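Local atomic coordinates of alternansucrase (Leuconostoc mesenteroides, PDB entry 6HVG), a protein that belongs to glycoside hydrolase family 70, combining a barrel-type core that carries a calcium ion with repeats of the choline-binding kind. Residues S226-S231 against Y236-N241; F456-G461 against F482-A487; K447-N452 against D506-T511; Y811-T816 against D879-V884. All coordinates share one frame; numbering follows the deposited sequence.

Contact 1 (S226-S231 against Y236-N241); sequences SYVADS and YYFDGN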
loop_
_atom_site.group_PDB
_atom_site.type_symbol
_atom_site.label_atom_id
_atom_site.label_comp_id
_atom_site.label_asym_id
_atom_site.label_seq_id
_atom_site.Cartn_x
_atom_site.Cartn_y
_atom_site.Cartn_z
ATOM N N SER A 226 -21.574 -34.360 -17.663
ATOM C CA SER A 226 -21.010 -33.061 -17.371
ATOM C C SER A 226 -21.686 -31.964 -18.184
ATOM O O SER A 226 -22.185 -32.193 -19.265
ATOM C CB SER A 226 -19.525 -33.087 -17.686
ATOM O OG SER A 226 -19.026 -31.783 -17.827
ATOM N N TYR A 227 -21.708 -30.762 -17.628
ATOM C CA TYR A 227 -22.132 -29.562 -18.344
ATOM C C TYR A 227 -20.952 -29.071 -19.162
ATOM O O TYR A 227 -19.805 -29.151 -18.713
ATOM C CB TYR A 227 -22.525 -28.446 -17.368
ATOM C CG TYR A 227 -23.860 -28.617 -16.686
ATOM C CD1 TYR A 227 -25.051 -28.428 -17.386
ATOM C CD2 TYR A 227 -23.943 -28.920 -15.329
ATOM C CE1 TYR A 227 -26.289 -28.562 -16.765
ATOM C CE2 TYR A 227 -25.171 -29.041 -14.699
ATOM C CZ TYR A 227 -26.339 -28.869 -15.426
ATOM O OH TYR A 227 -27.551 -28.996 -14.828
ATOM N N VAL A 228 -21.229 -28.566 -20.358
ATOM C CA VAL A 228 -20.236 -27.795 -21.117
ATOM C C VAL A 228 -20.882 -26.608 -21.820
ATOM O O VAL A 228 -21.986 -26.711 -22.374
ATOM C CB VAL A 228 -19.518 -28.624 -22.192
ATOM C CG1 VAL A 228 -18.249 -27.908 -22.634
ATOM C CG2 VAL A 228 -19.188 -30.007 -21.671
ATOM N N ALA A 229 -20.179 -25.481 -21.797
ATOM C CA ALA A 229 -20.614 -24.313 -22.541
ATOM C C ALA A 229 -19.798 -24.290 -23.803
ATOM O O ALA A 229 -18.590 -24.541 -23.748
ATOM C CB ALA A 229 -20.388 -23.041 -21.739
ATOM N N ASP A 230 -20.449 -24.009 -24.936
ATOM C CA ASP A 230 -19.738 -23.914 -26.208
ATOM C C ASP A 230 -19.225 -22.487 -26.472
ATOM O O ASP A 230 -19.375 -21.598 -25.631
ATOM C CB ASP A 230 -20.580 -24.480 -27.362
ATOM C CG ASP A 230 -21.705 -23.554 -27.812
ATOM O OD1 ASP A 230 -21.758 -22.382 -27.380
ATOM O OD2 ASP A 230 -22.553 -24.015 -28.615
ATOM N N SER A 231 -18.591 -22.293 -27.623
ATOM C CA SER A 231 -18.024 -21.000 -28.016
ATOM C C SER A 231 -19.032 -19.850 -27.951
ATOM O O SER A 231 -18.703 -18.771 -27.488
ATOM C CB SER A 231 -17.445 -21.091 -29.439
ATOM O OG SER A 231 -16.252 -21.859 -29.473
ATOM N N TYR A 236 -24.861 -27.284 -22.862
ATOM C CA TYR A 236 -25.394 -28.638 -23.045
ATOM C C TYR A 236 -25.146 -29.451 -21.790
ATOM O O TYR A 236 -24.201 -29.158 -21.064
ATOM C CB TYR A 236 -24.677 -29.359 -24.170
ATOM C CG TYR A 236 -24.853 -28.760 -25.531
ATOM C CD1 TYR A 236 -24.148 -27.632 -25.911
ATOM C CD2 TYR A 236 -25.686 -29.352 -26.455
ATOM C CE1 TYR A 236 -24.287 -27.094 -27.171
ATOM C CE2 TYR A 236 -25.843 -28.816 -27.708
ATOM C CZ TYR A 236 -25.132 -27.695 -28.065
ATOM O OH TYR A 236 -25.280 -27.180 -29.326
ATOM N N TYR A 237 -25.931 -30.502 -21.553
ATOM C CA TYR A 237 -25.523 -31.482 -20.563
ATOM C C TYR A 237 -25.433 -32.823 -21.220
ATOM O O TYR A 237 -26.433 -33.311 -21.743
ATOM C CB TYR A 237 -26.482 -31.558 -19.389
ATOM C CG TYR A 237 -25.953 -32.492 -18.314
ATOM C CD1 TYR A 237 -24.958 -32.083 -17.434
ATOM C CD2 TYR A 237 -26.408 -33.796 -18.212
ATOM C CE1 TYR A 237 -24.457 -32.932 -16.458
ATOM C CE2 TYR A 237 -25.915 -34.654 -17.247
ATOM C CZ TYR A 237 -24.942 -34.221 -16.375
ATOM O OH TYR A 237 -24.451 -35.069 -15.423
ATOM N N PHE A 238 -24.243 -33.414 -21.182
ATOM C CA PHE A 238 -24.016 -34.721 -21.782
ATOM C C PHE A 238 -24.107 -35.811 -20.726
ATOM O O PHE A 238 -23.550 -35.677 -19.646
ATOM C CB PHE A 238 -22.668 -34.739 -22.477
ATOM C CG PHE A 238 -22.543 -33.684 -23.536
ATOM C CD1 PHE A 238 -21.899 -32.478 -23.264
ATOM C CD2 PHE A 238 -23.110 -33.874 -24.798
ATOM C CE1 PHE A 238 -21.795 -31.498 -24.240
ATOM C CE2 PHE A 238 -23.017 -32.895 -25.763
ATOM C CZ PHE A 238 -22.355 -31.703 -25.489
ATOM N N ASP A 239 -24.805 -36.893 -21.060
ATOM C CA ASP A 239 -25.112 -37.975 -20.112
ATOM C C ASP A 239 -24.014 -39.042 -20.030
ATOM O O ASP A 239 -22.867 -38.783 -20.403
ATOM C CB ASP A 239 -26.470 -38.615 -20.476
ATOM C CG ASP A 239 -26.461 -39.320 -21.828
ATOM O OD1 ASP A 239 -27.490 -39.256 -22.534
ATOM O OD2 ASP A 239 -25.443 -39.931 -22.194
ATOM N N GLY A 240 -24.361 -40.232 -19.531
ATOM C CA GLY A 240 -23.367 -41.316 -19.390
ATOM C C GLY A 240 -22.706 -41.768 -20.684
ATOM O O GLY A 240 -21.548 -42.197 -20.675
ATOM N N ASN A 241 -23.450 -41.693 -21.789
ATOM C CA ASN A 241 -22.949 -42.086 -23.107
ATOM C C ASN A 241 -22.296 -40.970 -23.935
ATOM O O ASN A 241 -21.744 -41.229 -25.019
ATOM C CB ASN A 241 -24.095 -42.699 -23.863
ATOM C CG ASN A 241 -24.637 -43.909 -23.161
ATOM O OD1 ASN A 241 -25.759 -43.918 -22.680
ATOM N ND2 ASN A 241 -23.808 -44.932 -23.059
#

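Contact 2 (F456-G461 against F482-A487); sequences FMSSKG and FVIQTA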
loop_
_atom_site.group_PDB
_atom_site.type_symbol
_atom_site.label_atom_id
_atom_site.label_comp_id
_atom_site.label_asym_id
_atom_site.label_seq_id
_atom_site.Cartn_x
_atom_site.Cartn_y
_atom_site.Cartn_z
ATOM N N PHE A 456 -17.698 -20.316 24.775
ATOM C CA PHE A 456 -16.298 -20.571 24.452
ATOM C C PHE A 456 -15.590 -21.418 25.530
ATOM O O PHE A 456 -14.923 -22.398 25.208
ATOM C CB PHE A 456 -15.571 -19.249 24.249
ATOM C CG PHE A 456 -14.132 -19.390 23.859
ATOM C CD1 PHE A 456 -13.782 -19.549 22.533
ATOM C CD2 PHE A 456 -13.124 -19.281 24.807
ATOM C CE1 PHE A 456 -12.451 -19.637 22.160
ATOM C CE2 PHE A 456 -11.793 -19.389 24.446
ATOM C CZ PHE A 456 -11.465 -19.587 23.121
ATOM N N MET A 457 -15.733 -21.040 26.796
ATOM C CA MET A 457 -15.096 -21.771 27.896
ATOM C C MET A 457 -15.665 -23.175 28.051
ATOM O O MET A 457 -14.913 -24.113 28.329
ATOM C CB MET A 457 -15.254 -21.032 29.216
ATOM C CG MET A 457 -14.545 -19.690 29.261
ATOM S SD MET A 457 -12.765 -19.775 29.493
ATOM C CE MET A 457 -12.226 -19.169 27.918
ATOM N N SER A 458 -16.978 -23.311 27.861
ATOM C CA SER A 458 -17.644 -24.610 27.790
ATOM C C SER A 458 -17.013 -25.581 26.789
ATOM O O SER A 458 -16.830 -26.764 27.097
ATOM C CB SER A 458 -19.104 -24.421 27.368
ATOM O OG SER A 458 -19.928 -24.209 28.475
ATOM N N SER A 459 -16.720 -25.089 25.589
ATOM C CA SER A 459 -16.169 -25.904 24.519
ATOM C C SER A 459 -14.794 -26.422 24.845
ATOM O O SER A 459 -14.303 -27.300 24.134
ATOM C CB SER A 459 -16.057 -25.097 23.246
ATOM O OG SER A 459 -17.326 -24.617 22.911
ATOM N N LYS A 460 -14.163 -25.859 25.877
ATOM C CA LYS A 460 -12.830 -26.247 26.255
ATOM C C LYS A 460 -12.779 -27.168 27.442
ATOM O O LYS A 460 -11.721 -27.342 28.045
ATOM C CB LYS A 460 -11.979 -25.000 26.494
ATOM C CG LYS A 460 -11.674 -24.230 25.219
ATOM C CD LYS A 460 -10.401 -23.393 25.380
ATOM C CE LYS A 460 -9.985 -22.652 24.100
ATOM N NZ LYS A 460 -8.576 -22.131 24.096
ATOM N N GLY A 461 -13.903 -27.820 27.723
ATOM C CA GLY A 461 -13.981 -28.858 28.754
ATOM C C GLY A 461 -14.364 -28.376 30.133
ATOM O O GLY A 461 -14.325 -29.143 31.088
ATOM N N PHE A 482 -20.742 -19.168 37.109
ATOM C CA PHE A 482 -20.212 -19.722 38.351
ATOM C C PHE A 482 -19.831 -21.195 38.236
ATOM O O PHE A 482 -18.801 -21.585 38.772
ATOM C CB PHE A 482 -21.174 -19.505 39.511
ATOM C CG PHE A 482 -20.587 -19.864 40.843
ATOM C CD1 PHE A 482 -19.587 -19.081 41.419
ATOM C CD2 PHE A 482 -21.019 -21.006 41.526
ATOM C CE1 PHE A 482 -19.039 -19.421 42.656
ATOM C CE2 PHE A 482 -20.475 -21.352 42.755
ATOM C CZ PHE A 482 -19.483 -20.560 43.318
ATOM N N VAL A 483 -20.607 -21.995 37.501
ATOM C CA VAL A 483 -20.198 -23.385 37.264
ATOM C C VAL A 483 -18.907 -23.415 36.432
ATOM O O VAL A 483 -18.077 -24.288 36.631
ATOM C CB VAL A 483 -21.295 -24.300 36.640
ATOM C CG1 VAL A 483 -22.561 -24.221 37.447
ATOM C CG2 VAL A 483 -21.588 -23.952 35.204
ATOM N N ILE A 484 -18.720 -22.448 35.534
ATOM C CA ILE A 484 -17.448 -22.287 34.817
ATOM C C ILE A 484 -16.337 -21.832 35.756
ATOM O O ILE A 484 -15.204 -22.304 35.638
ATOM C CB ILE A 484 -17.553 -21.280 33.644
ATOM C CG1 ILE A 484 -18.520 -21.788 32.564
ATOM C CG2 ILE A 484 -16.189 -21.010 33.017
ATOM C CD1 ILE A 484 -18.003 -22.957 31.748
ATOM N N GLN A 485 -16.649 -20.937 36.694
ATOM C CA GLN A 485 -15.640 -20.497 37.665
ATOM C C GLN A 485 -15.135 -21.676 38.487
ATOM O O GLN A 485 -13.933 -21.835 38.677
ATOM C CB GLN A 485 -16.173 -19.395 38.595
ATOM C CG GLN A 485 -15.194 -19.022 39.711
ATOM C CD GLN A 485 -15.599 -17.788 40.498
ATOM O OE1 GLN A 485 -16.595 -17.142 40.187
ATOM N NE2 GLN A 485 -14.821 -17.462 41.529
ATOM N N THR A 486 -16.065 -22.493 38.971
ATOM C CA THR A 486 -15.731 -23.677 39.737
ATOM C C THR A 486 -14.785 -24.555 38.882
ATOM O O THR A 486 -13.673 -24.883 39.290
ATOM C CB THR A 486 -17.021 -24.420 40.183
ATOM O OG1 THR A 486 -17.679 -23.646 41.195
ATOM C CG2 THR A 486 -16.713 -25.823 40.728
ATOM N N ALA A 487 -15.209 -24.877 37.671
ATOM C CA ALA A 487 -14.403 -25.702 36.775
ATOM C C ALA A 487 -13.028 -25.118 36.543
ATOM O O ALA A 487 -12.062 -25.859 36.415
ATOM C CB ALA A 487 -15.123 -25.897 35.449
#

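Contact 3 (K447-N452 against D506-T511); sequences KQTQAN and DSFVKT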
loop_
_atom_site.group_PDB
_atom_site.type_symbol
_atom_site.label_atom_id
_atom_site.label_comp_id
_atom_site.label_asym_id
_atom_site.label_seq_id
_atom_site.Cartn_x
_atom_site.Cartn_y
_atom_site.Cartn_z
ATOM N N LYS A 447 -24.588 -8.771 27.695
ATOM C CA LYS A 447 -25.050 -10.151 27.695
ATOM C C LYS A 447 -24.531 -10.982 26.525
ATOM O O LYS A 447 -24.227 -12.152 26.698
ATOM C CB LYS A 447 -26.578 -10.191 27.727
ATOM C CG LYS A 447 -27.122 -9.891 29.110
ATOM C CD LYS A 447 -28.624 -9.801 29.106
ATOM C CE LYS A 447 -29.256 -11.153 29.144
ATOM N NZ LYS A 447 -30.685 -11.062 28.741
ATOM N N GLN A 448 -24.399 -10.382 25.355
ATOM C CA GLN A 448 -23.838 -11.073 24.193
ATOM C C GLN A 448 -22.437 -11.582 24.489
ATOM O O GLN A 448 -22.146 -12.746 24.274
ATOM C CB GLN A 448 -23.779 -10.119 22.991
ATOM C CG GLN A 448 -23.346 -10.741 21.673
ATOM C CD GLN A 448 -24.279 -11.828 21.184
ATOM O OE1 GLN A 448 -25.238 -11.561 20.444
ATOM N NE2 GLN A 448 -24.043 -13.048 21.632
ATOM N N THR A 449 -21.577 -10.708 25.012
ATOM C CA THR A 449 -20.241 -11.097 25.381
ATOM C C THR A 449 -20.278 -12.152 26.468
ATOM O O THR A 449 -19.531 -13.119 26.425
ATOM C CB THR A 449 -19.431 -9.906 25.889
ATOM O OG1 THR A 449 -19.473 -8.853 24.935
ATOM C CG2 THR A 449 -17.962 -10.308 26.091
ATOM N N GLN A 450 -21.140 -11.980 27.459
ATOM C CA GLN A 450 -21.250 -12.977 28.525
ATOM C C GLN A 450 -21.596 -14.338 27.948
ATOM O O GLN A 450 -21.002 -15.332 28.327
ATOM C CB GLN A 450 -22.303 -12.567 29.567
ATOM C CG GLN A 450 -22.441 -13.541 30.730
ATOM C CD GLN A 450 -23.089 -12.933 31.937
ATOM O OE1 GLN A 450 -23.542 -11.786 31.900
ATOM N NE2 GLN A 450 -23.201 -13.710 33.016
ATOM N N ALA A 451 -22.583 -14.372 27.058
ATOM C CA ALA A 451 -23.032 -15.629 26.468
ATOM C C ALA A 451 -21.933 -16.255 25.618
ATOM O O ALA A 451 -21.790 -17.487 25.580
ATOM C CB ALA A 451 -24.287 -15.424 25.642
ATOM N N ASN A 452 -21.168 -15.410 24.930
ATOM C CA ASN A 452 -20.076 -15.906 24.090
ATOM C C ASN A 452 -18.938 -16.473 24.937
ATOM O O ASN A 452 -18.402 -17.532 24.618
ATOM C CB ASN A 452 -19.557 -14.817 23.153
ATOM C CG ASN A 452 -20.526 -14.495 22.031
ATOM O OD1 ASN A 452 -21.419 -15.265 21.726
ATOM N ND2 ASN A 452 -20.331 -13.361 21.396
ATOM N N ASP A 506 -6.938 -14.944 26.256
ATOM C CA ASP A 506 -6.346 -14.249 25.105
ATOM C C ASP A 506 -7.036 -14.646 23.803
ATOM O O ASP A 506 -7.384 -13.778 22.993
ATOM C CB ASP A 506 -4.851 -14.546 24.989
ATOM C CG ASP A 506 -4.004 -13.747 25.969
ATOM O OD1 ASP A 506 -4.440 -12.656 26.426
ATOM O OD2 ASP A 506 -2.873 -14.207 26.252
ATOM N N SER A 507 -7.239 -15.953 23.621
ATOM C CA SER A 507 -7.902 -16.486 22.437
ATOM C C SER A 507 -9.351 -16.054 22.322
ATOM O O SER A 507 -9.817 -15.715 21.232
ATOM C CB SER A 507 -7.829 -18.021 22.412
ATOM O OG SER A 507 -6.525 -18.445 22.104
ATOM N N PHE A 508 -10.070 -16.115 23.443
ATOM C CA PHE A 508 -11.462 -15.732 23.459
ATOM C C PHE A 508 -11.629 -14.258 23.115
ATOM O O PHE A 508 -12.545 -13.882 22.367
ATOM C CB PHE A 508 -12.105 -16.005 24.805
ATOM C CG PHE A 508 -13.375 -15.243 24.997
ATOM C CD1 PHE A 508 -14.478 -15.504 24.206
ATOM C CD2 PHE A 508 -13.434 -14.224 25.921
ATOM C CE1 PHE A 508 -15.630 -14.783 24.361
ATOM C CE2 PHE A 508 -14.575 -13.493 26.075
ATOM C CZ PHE A 508 -15.678 -13.780 25.297
ATOM N N VAL A 509 -10.740 -13.438 23.663
ATOM C CA VAL A 509 -10.802 -11.997 23.473
ATOM C C VAL A 509 -10.690 -11.609 22.004
ATOM O O VAL A 509 -11.373 -10.695 21.565
ATOM C CB VAL A 509 -9.714 -11.278 24.303
ATOM C CG1 VAL A 509 -9.567 -9.822 23.901
ATOM C CG2 VAL A 509 -10.041 -11.365 25.783
ATOM N N LYS A 510 -9.821 -12.285 21.256
ATOM C CA LYS A 510 -9.595 -11.977 19.838
ATOM C C LYS A 510 -10.796 -12.360 18.961
ATOM O O LYS A 510 -11.002 -11.818 17.878
ATOM C CB LYS A 510 -8.338 -12.695 19.339
ATOM C CG LYS A 510 -7.026 -12.184 19.931
ATOM C CD LYS A 510 -5.873 -13.114 19.510
ATOM C CE LYS A 510 -4.545 -12.731 20.179
ATOM N NZ LYS A 510 -3.345 -12.896 19.290
ATOM N N THR A 511 -11.594 -13.288 19.456
ATOM C CA THR A 511 -12.845 -13.692 18.836
ATOM C C THR A 511 -13.896 -12.583 18.712
ATOM O O THR A 511 -14.693 -12.587 17.779
ATOM C CB THR A 511 -13.445 -14.847 19.679
ATOM O OG1 THR A 511 -12.624 -16.001 19.526
ATOM C CG2 THR A 511 -14.849 -15.213 19.247
#

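Contact 4 (Y811-T816 against D879-V884); sequences YAMLLT and DLLTSV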
loop_
_atom_site.group_PDB
_atom_site.type_symbol
_atom_site.label_atom_id
_atom_site.label_comp_id
_atom_site.label_asym_id
_atom_site.label_seq_id
_atom_site.Cartn_x
_atom_site.Cartn_y
_atom_site.Cartn_z
ATOM N N TYR A 811 21.335 4.092 -18.368
ATOM C CA TYR A 811 22.552 4.611 -17.740
ATOM C C TYR A 811 23.423 5.426 -18.709
ATOM O O TYR A 811 24.018 6.420 -18.321
ATOM C CB TYR A 811 23.356 3.498 -17.052
ATOM C CG TYR A 811 22.872 3.235 -15.635
ATOM C CD1 TYR A 811 23.373 3.953 -14.574
ATOM C CD2 TYR A 811 21.898 2.293 -15.371
ATOM C CE1 TYR A 811 22.925 3.728 -13.277
ATOM C CE2 TYR A 811 21.445 2.058 -14.086
ATOM C CZ TYR A 811 21.959 2.779 -13.043
ATOM O OH TYR A 811 21.509 2.567 -11.761
ATOM N N ALA A 812 23.461 5.046 -19.975
ATOM C CA ALA A 812 24.202 5.825 -20.965
ATOM C C ALA A 812 23.700 7.257 -20.984
ATOM O O ALA A 812 24.495 8.202 -21.039
ATOM C CB ALA A 812 24.087 5.209 -22.354
ATOM N N MET A 813 22.386 7.426 -20.933
ATOM C CA MET A 813 21.790 8.761 -20.884
ATOM C C MET A 813 21.984 9.423 -19.523
ATOM O O MET A 813 22.396 10.582 -19.444
ATOM C CB MET A 813 20.309 8.692 -21.229
ATOM C CG MET A 813 20.052 8.226 -22.660
ATOM S SD MET A 813 18.309 8.134 -23.093
ATOM C CE MET A 813 17.789 9.835 -22.806
ATOM N N LEU A 814 21.704 8.683 -18.453
ATOM C CA LEU A 814 21.847 9.216 -17.103
ATOM C C LEU A 814 23.224 9.802 -16.881
ATOM O O LEU A 814 23.362 10.881 -16.301
ATOM C CB LEU A 814 21.612 8.130 -16.053
ATOM C CG LEU A 814 21.582 8.634 -14.619
ATOM C CD1 LEU A 814 20.289 9.391 -14.355
ATOM C CD2 LEU A 814 21.725 7.477 -13.643
ATOM N N LEU A 815 24.232 9.084 -17.358
ATOM C CA LEU A 815 25.630 9.392 -17.056
ATOM C C LEU A 815 26.278 10.412 -17.981
ATOM O O LEU A 815 27.390 10.841 -17.712
ATOM C CB LEU A 815 26.459 8.106 -17.052
ATOM C CG LEU A 815 26.061 7.089 -15.972
ATOM C CD1 LEU A 815 26.792 5.782 -16.177
ATOM C CD2 LEU A 815 26.308 7.600 -14.562
ATOM N N THR A 816 25.591 10.801 -19.058
ATOM C CA THR A 816 26.066 11.861 -19.970
ATOM C C THR A 816 25.250 13.161 -19.893
ATOM O O THR A 816 25.621 14.156 -20.503
ATOM C CB THR A 816 26.057 11.377 -21.438
ATOM O OG1 THR A 816 24.746 10.911 -21.812
ATOM C CG2 THR A 816 27.046 10.258 -21.622
ATOM N N ASP A 879 13.154 7.229 -34.958
ATOM C CA ASP A 879 13.004 7.600 -33.543
ATOM C C ASP A 879 14.227 7.228 -32.687
ATOM O O ASP A 879 14.097 6.723 -31.569
ATOM C CB ASP A 879 11.713 7.006 -32.973
ATOM C CG ASP A 879 11.360 7.558 -31.601
ATOM O OD1 ASP A 879 11.314 8.790 -31.476
ATOM O OD2 ASP A 879 11.103 6.763 -30.681
ATOM N N LEU A 880 15.414 7.477 -33.244
ATOM C CA LEU A 880 16.673 7.221 -32.577
ATOM C C LEU A 880 17.132 8.535 -31.933
ATOM O O LEU A 880 17.158 9.574 -32.588
ATOM C CB LEU A 880 17.722 6.679 -33.579
ATOM C CG LEU A 880 18.450 5.354 -33.241
ATOM C CD1 LEU A 880 17.594 4.295 -32.596
ATOM C CD2 LEU A 880 19.092 4.747 -34.479
ATOM N N LEU A 881 17.460 8.497 -30.641
ATOM C CA LEU A 881 17.851 9.707 -29.904
ATOM C C LEU A 881 19.359 9.931 -29.975
ATOM O O LEU A 881 20.126 9.004 -29.785
ATOM C CB LEU A 881 17.397 9.618 -28.442
ATOM C CG LEU A 881 17.790 10.763 -27.494
ATOM C CD1 LEU A 881 16.630 11.174 -26.604
ATOM C CD2 LEU A 881 18.964 10.373 -26.623
ATOM N N THR A 882 19.758 11.166 -30.249
ATOM C CA THR A 882 21.157 11.512 -30.333
ATOM C C THR A 882 21.519 12.574 -29.305
ATOM O O THR A 882 21.014 13.688 -29.348
ATOM C CB THR A 882 21.537 11.981 -31.750
ATOM O OG1 THR A 882 20.674 13.038 -32.177
ATOM C CG2 THR A 882 21.432 10.824 -32.717
ATOM N N SER A 883 22.392 12.195 -28.376
ATOM C CA SER A 883 22.832 13.066 -27.272
ATOM C C SER A 883 24.333 13.227 -27.338
ATOM O O SER A 883 25.058 12.233 -27.427
ATOM C CB SER A 883 22.433 12.492 -25.901
ATOM O OG SER A 883 22.754 13.377 -24.840
ATOM N N VAL A 884 24.785 14.478 -27.274
ATOM C CA VAL A 884 26.184 14.840 -27.444
ATOM C C VAL A 884 26.640 15.739 -26.312
ATOM O O VAL A 884 25.865 16.545 -25.846
ATOM C CB VAL A 884 26.413 15.619 -28.768
ATOM C CG1 VAL A 884 27.841 16.141 -28.855
ATOM C CG2 VAL A 884 26.071 14.738 -29.969
#

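Contact 1 (S226-S231 against Y236-N241)
Y237 lies against both Y227 and the backbone of S226. Its CB stands 4.0 Å from CD1 of Y227, on the face side of that ring and beyond its rim. Because CG is anti to the backbone N (chi1 -174°), the ring swings across the neighbouring strand. Its CD1 lies 3.6 Å above the plane of the Y227 ring, over the centre, which makes a T-shaped (edge-to-face) pair with planes at 64°. The same CD1 is 3.3 Å from S226 O. CE1 passes S226 C at 3.4 Å, and OH ends 3.7 Å from S226 N as a plain contact. Tyrosine suits both places: the ring of Y237 covers the S226 backbone, that of Y227 offers a face, and the Y227 hydroxyl hydrogen-bonds Q256.

On the other face of the sheet V228, Y236 and F238 are buried. V228 CG2 meets the edge of the F238 ring at CE1, 4.0 Å away, and V206 of strand 205-209 covers both Y236 and F238. D230 OD2 comes to the edge of the Y236 ring, whereas its OD1 accepts from Q234 N.

S226 and F238 exchange two backbone hydrogen bonds, and V228 and Y236 two more, with Y227 and Y237 as the non-hydrogen-bonded pair between them. This is a two-stranded antiparallel beta hairpin rich in aromatic residues, consistent with the hairpins from which choline-binding-type repeats are built.

Contact 2 (F456-G461 against F482-A487)
I484 points from its helix toward M457 and S458, and its two branches divide the work. CG2, anti to the backbone N, meets M457 CB at 3.9 Å. The longer arm, CG1 to CD1, runs beside S458, where CD1 is 4.0 Å from both OG and the backbone N. A beta-branched residue with one long arm is well fitted to this, for it can touch two successive residues of the facing helix.

M457 answers differently. Its CB starts toward I484, but the chain folds at chi2 (-77°) and again at chi3, carrying the thioether away. CE finishes at the edge of the F456 ring, in its plane, so only the root of the methionine serves the helix pair. The flexible, unbranched chain allows that turn.

The CB of S458 leaves its helix across the line to the other, and the small side chain lets the CD1 methyl come up to its backbone. The hydroxyl is buried yet not lacking a partner, as it hydrogen-bonds to the carbonyl O of I464. The closest CA atoms, those of M457 and I484, are 7.3 Å apart.

The patch continues along helix 447-462, where Y453 and L462 also touch I484, and L462 reaches A487. Helix 474-495 turns another flank to two strands: F482 and T486 rest on L422 of strand 420-423, and Q485 lies on W428 of strand 427-430.

Contact 3 (K447-N452 against D506-T511)
F508 carries this contact almost alone, sending its ring from one helix onto the backbone of T449 and N452 in the other. With chi1 at 162°, CG is anti to the backbone N and the ring stands out from its helix. Its far corner does the touching. CE1 lies 3.8 Å from N452 C, with the O and CB of the same residue only slightly farther off. CZ is 4.1 Å from T449 O, and the methyl CG2 of T449 is close by. The helix meets the ring obliquely. Phenylalanine fits here because it is long and flat enough to bridge helices whose CA atoms at N452 and F508 are 8.6 Å apart, and it brings no polar atom into a buried place.

The polar groups of the facing residues are bonded in other directions. T449 OG1 is hydrogen-bonded to D446 OD1, and the methyl CG2 is the branch nearer the ring; N452 ND2 donates to Q512. Toward T511 the contact thins out: its side chain comes no nearer than 6.1 Å to the 447-452 segment, and OG1 bonds back to S507 O. T511 and K510 are solvent-exposed, as is Q448 on the first helix, and N452 marks the boundary, partly exposed.

L440 adds to the cover of F508, and W515 lies against T449. Helix 447-462 has two helical partners, resting on helix 499-511 through T449 and N452 and on L477 of helix 474-495 through Q450 and A451.

Contact 4 (Y811-T816 against D879-V884)
M813 and L881 join helix 807-814 to the strand at 881-885, part of an antiparallel sheet most of whose strands follow this helix in the chain; the pairing is consistent with the seam between barrel and C domain in relatives of this family. The two side chains reach toward each other and touch tip to tip. M813 is extended at chi2 (180°) and bends only at chi3 (59°), which brings CE to 4.0 Å from L881 CD2. L881, with CG anti to the backbone N, turns CD2 toward the helix while CD1 branches off across it, still within 4.2 Å of M813 CE. Methionine is suited to span such a gap, since even the nearest CA atoms, M813 and S883, are 7.8 Å apart. V914 on strand 910-915 touches both side chains and widens the apolar patch.

A second, looser meeting lies nearby. T816 OG1 and S883 OG are 4.4 Å apart, too far for a bond, and each is held by its own side. T816 OG1 donates to A812 O at 2.8 Å, in the carbonyl plane and on a lone pair, tying the hydroxyl back to the helix. S883 OG is bonded to Q862 on the neighbouring strand.

Across these two segments the join is purely van der Waals. Buried hydroxyls are satisfied within helix or sheet, and a polar tie comes from the next residue, R885, whose NH1 bonds T816 O.

Overall arrangement
Contacts 2 and 3 form one cluster, with centres 13 Å apart. Both use helix 447-462, and contact 2 is nested within the loop closed by contact 3; the rings of F456 and F508 meet between them, with planes at about 40°. Contact 4 lies across the chain's centre from this pair, its centre 76 Å from that of contact 2 and 66 Å from that of contact 3, though all three fall in the family 70 range. Contact 1 is remote from every other, about 38 Å from contact 3 by nearest atoms. The calcium ion is bound by E575, D581, N625 and D1159, none of which belongs to these contacts.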